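Local atomic coordinates of phosphosugar isomerase (Escherichia coli O6:H1, PDB entry 5UQI), a protein that probably interconverts arabinose-5-phosphate and ribulose-5-phosphate as a sugar isomerase (SIS) domain protein, and binds arabinose-5-phosphate. Residues T78-G83 against L107-S112. Numbering follows the deposited sequence.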
ATOM      1  N   THR A  78     -14.256   1.457  -5.372  1.00 12.75           N
ATOM      2  CA  THR A  78     -15.619   1.623  -5.913  1.00 13.64           C
ATOM      3  C   THR A  78     -16.491   0.471  -5.562  1.00 13.89           C
ATOM      4  O   THR A  78     -17.639   0.646  -5.176  1.00 14.59           O
ATOM      5  CB  THR A  78     -15.558   1.722  -7.470  1.00 13.59           C
ATOM      6  OG1 THR A  78     -14.944   2.998  -7.721  1.00 14.98           O
ATOM      7  CG2 THR A  78     -16.948   1.725  -8.102  1.00 14.30           C
ATOM      8  N   GLU A  79     -15.984  -0.736  -5.657  1.00 12.04           N
ATOM      9  CA  GLU A  79     -16.829  -1.843  -5.231  1.00 12.86           C
ATOM     10  C   GLU A  79     -17.228  -1.745  -3.736  1.00 13.02           C
ATOM     11  O   GLU A  79     -18.348  -2.141  -3.380  1.00 13.68           O
ATOM     12  CB  GLU A  79     -16.116  -3.200  -5.476  1.00 13.42           C
ATOM     13  CG  GLU A  79     -15.781  -3.381  -7.004  1.00 17.34           C
ATOM     14  CD  GLU A  79     -17.046  -3.325  -7.854  1.00 20.50           C
ATOM     15  OE1 GLU A  79     -18.069  -3.984  -7.413  1.00 22.86           O
ATOM     16  OE2 GLU A  79     -17.136  -2.543  -8.850  1.00 17.31           O
ATOM     17  N   ALA A  80     -16.327  -1.200  -2.886  1.00 12.26           N
ATOM     18  CA  ALA A  80     -16.645  -1.014  -1.489  1.00 12.68           C
ATOM     19  C   ALA A  80     -17.950  -0.241  -1.313  1.00 12.52           C
ATOM     20  O   ALA A  80     -18.763  -0.620  -0.500  1.00 13.79           O
ATOM     21  CB  ALA A  80     -15.472  -0.264  -0.845  1.00 13.67           C
ATOM     22  N   VAL A  81     -18.122   0.835  -2.088  1.00 12.90           N
ATOM     23  CA  VAL A  81     -19.321   1.702  -1.825  1.00 12.80           C
ATOM     24  C   VAL A  81     -20.550   1.156  -2.563  1.00 14.06           C
ATOM     25  O   VAL A  81     -21.642   1.727  -2.508  1.00 15.44           O
ATOM     26  CB  VAL A  81     -19.034   3.176  -2.164  1.00 13.13           C
ATOM     27  CG1 VAL A  81     -17.924   3.701  -1.260  1.00 16.07           C
ATOM     28  CG2 VAL A  81     -18.825   3.444  -3.673  1.00 13.62           C
ATOM     29  N   HIS A  82     -20.368   0.072  -3.330  1.00 14.80           N
ATOM     30  CA  HIS A  82     -21.460  -0.678  -3.949  1.00 15.25           C
ATOM     31  C   HIS A  82     -21.700  -2.009  -3.250  1.00 14.60           C
ATOM     32  O   HIS A  82     -22.220  -2.926  -3.871  1.00 18.12           O
ATOM     33  CB  HIS A  82     -21.216  -0.832  -5.460  1.00 15.57           C
ATOM     34  CG  HIS A  82     -21.222   0.480  -6.167  1.00 18.02           C
ATOM     35  ND1 HIS A  82     -22.374   1.030  -6.689  1.00 25.79           N
ATOM     36  CD2 HIS A  82     -20.237   1.366  -6.420  1.00 17.84           C
ATOM     37  CE1 HIS A  82     -22.099   2.212  -7.215  1.00 25.45           C
ATOM     38  NE2 HIS A  82     -20.821   2.463  -7.028  1.00 21.66           N
ATOM     39  N   GLY A  83     -21.356  -2.106  -1.973  1.00 13.75           N
ATOM     40  CA  GLY A  83     -21.740  -3.260  -1.163  1.00 13.07           C
ATOM     41  C   GLY A  83     -20.558  -3.941  -0.510  1.00 12.94           C
ATOM     42  O   GLY A  83     -20.741  -4.622   0.460  1.00 14.23           O
ATOM     43  N   LEU A 107     -12.026   8.521  -0.817  1.00 17.41           N
ATOM     44  CA  LEU A 107     -12.651   9.295   0.299  1.00 17.72           C
ATOM     45  C   LEU A 107     -14.111   8.902   0.505  1.00 19.16           C
ATOM     46  O   LEU A 107     -14.616   9.060   1.636  1.00 18.06           O
ATOM     47  CB  LEU A 107     -12.618  10.773   0.015  1.00 18.40           C
ATOM     48  CG  LEU A 107     -11.232  11.296  -0.242  1.00 17.80           C
ATOM     49  CD1 LEU A 107     -11.232  12.781  -0.611  1.00 20.31           C
ATOM     50  CD2 LEU A 107     -10.260  11.136   0.903  1.00 18.95           C
ATOM     51  N   ALA A 108     -14.799   8.477  -0.572  1.00 17.02           N
ATOM     52  CA  ALA A 108     -16.196   8.051  -0.476  1.00 17.25           C
ATOM     53  C   ALA A 108     -16.430   6.875   0.441  1.00 16.68           C
ATOM     54  O   ALA A 108     -17.551   6.671   0.924  1.00 18.19           O
ATOM     55  CB  ALA A 108     -16.725   7.711  -1.864  1.00 17.82           C
ATOM     56  N   THR A 109     -15.381   6.078   0.721  1.00 14.77           N
ATOM     57  CA  THR A 109     -15.545   5.008   1.641  1.00 14.92           C
ATOM     58  C   THR A 109     -15.567   5.411   3.120  1.00 14.85           C
ATOM     59  O   THR A 109     -15.888   4.615   4.017  1.00 16.40           O
ATOM     60  CB  THR A 109     -14.409   3.953   1.538  1.00 15.89           C
ATOM     61  OG1 THR A 109     -13.178   4.482   2.009  1.00 16.07           O
ATOM     62  CG2 THR A 109     -14.254   3.385   0.107  1.00 16.68           C
ATOM     63  N   LEU A 110     -15.092   6.649   3.387  1.00 16.80           N
ATOM     64  CA  LEU A 110     -14.750   6.993   4.785  1.00 17.70           C
ATOM     65  C   LEU A 110     -15.951   7.174   5.772  1.00 16.84           C
ATOM     66  O   LEU A 110     -15.890   6.666   6.872  1.00 18.38           O
ATOM     67  CB  LEU A 110     -13.841   8.227   4.829  1.00 17.83           C
ATOM     68  CG  LEU A 110     -12.471   7.971   4.193  1.00 19.33           C
ATOM     69  CD1 LEU A 110     -11.772   9.287   4.104  1.00 19.59           C
ATOM     70  CD2 LEU A 110     -11.664   7.011   5.046  1.00 20.25           C
ATOM     71  N   PRO A 111     -17.036   7.844   5.331  1.00 17.69           N
ATOM     72  CA  PRO A 111     -18.153   7.916   6.305  1.00 19.06           C
ATOM     73  C   PRO A 111     -18.659   6.569   6.806  1.00 19.33           C
ATOM     74  O   PRO A 111     -18.825   6.374   8.031  1.00 19.67           O
ATOM     75  CB  PRO A 111     -19.219   8.683   5.535  1.00 18.17           C
ATOM     76  CG  PRO A 111     -18.482   9.519   4.534  1.00 18.07           C
ATOM     77  CD  PRO A 111     -17.336   8.584   4.103  1.00 17.56           C
ATOM     78  N   SER A 112     -18.800   5.570   5.874  1.00 16.84           N
ATOM     79  CA  SER A 112     -19.193   4.290   6.328  1.00 17.18           C
ATOM     80  C   SER A 112     -18.130   3.641   7.200  1.00 17.54           C
ATOM     81  O   SER A 112     -18.440   3.024   8.178  1.00 16.78           O
ATOM     82  CB  SER A 112     -19.535   3.335   5.142  1.00 17.83           C
ATOM     83  OG  SER A 112     -20.683   3.829   4.418  1.00 19.28           O
TER
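Thr-109, which meets Ala-80 and Val-81 through its methyl, turns its hydroxyl OG1 back to a hydrogen bond with the carbonyl O of Ile-106, just before the turn. The torsion behind this division (chi1 69°) sets OG1 between the backbone N and the carbonyl carbon and leaves CG2 beside the N, pointing at helix 77-84. There CG2 touches two side chains: Val-81 CG1 lies 3.9 Å from Thr-109 CG2, and Ala-80 CB 4.0 Å from the same methyl. Val-81 brings one branch to the contact. Anti to the carbonyl carbon, Val-81 CG1 also rests against the peptide of Ala-108, 3.7 Å from Ala-108 O. Val-81 CG1 approaches Ala-108 CB at 4.2 Å. Between the two segments, methyl groups and backbone meet in van der Waals contact, burying 126 Å² in all. A type I beta turn, closed by Leu-110 N to Leu-107 O at 3.0 Å, presents Ala-108 and Thr-109 at its corners. The contact packs the connection from strand 72-76, outermost in this chain's sheet, to strand 93-97 against the one from 93-97 to 120-124, in the alpha/beta SIS fold with its parallel sheet.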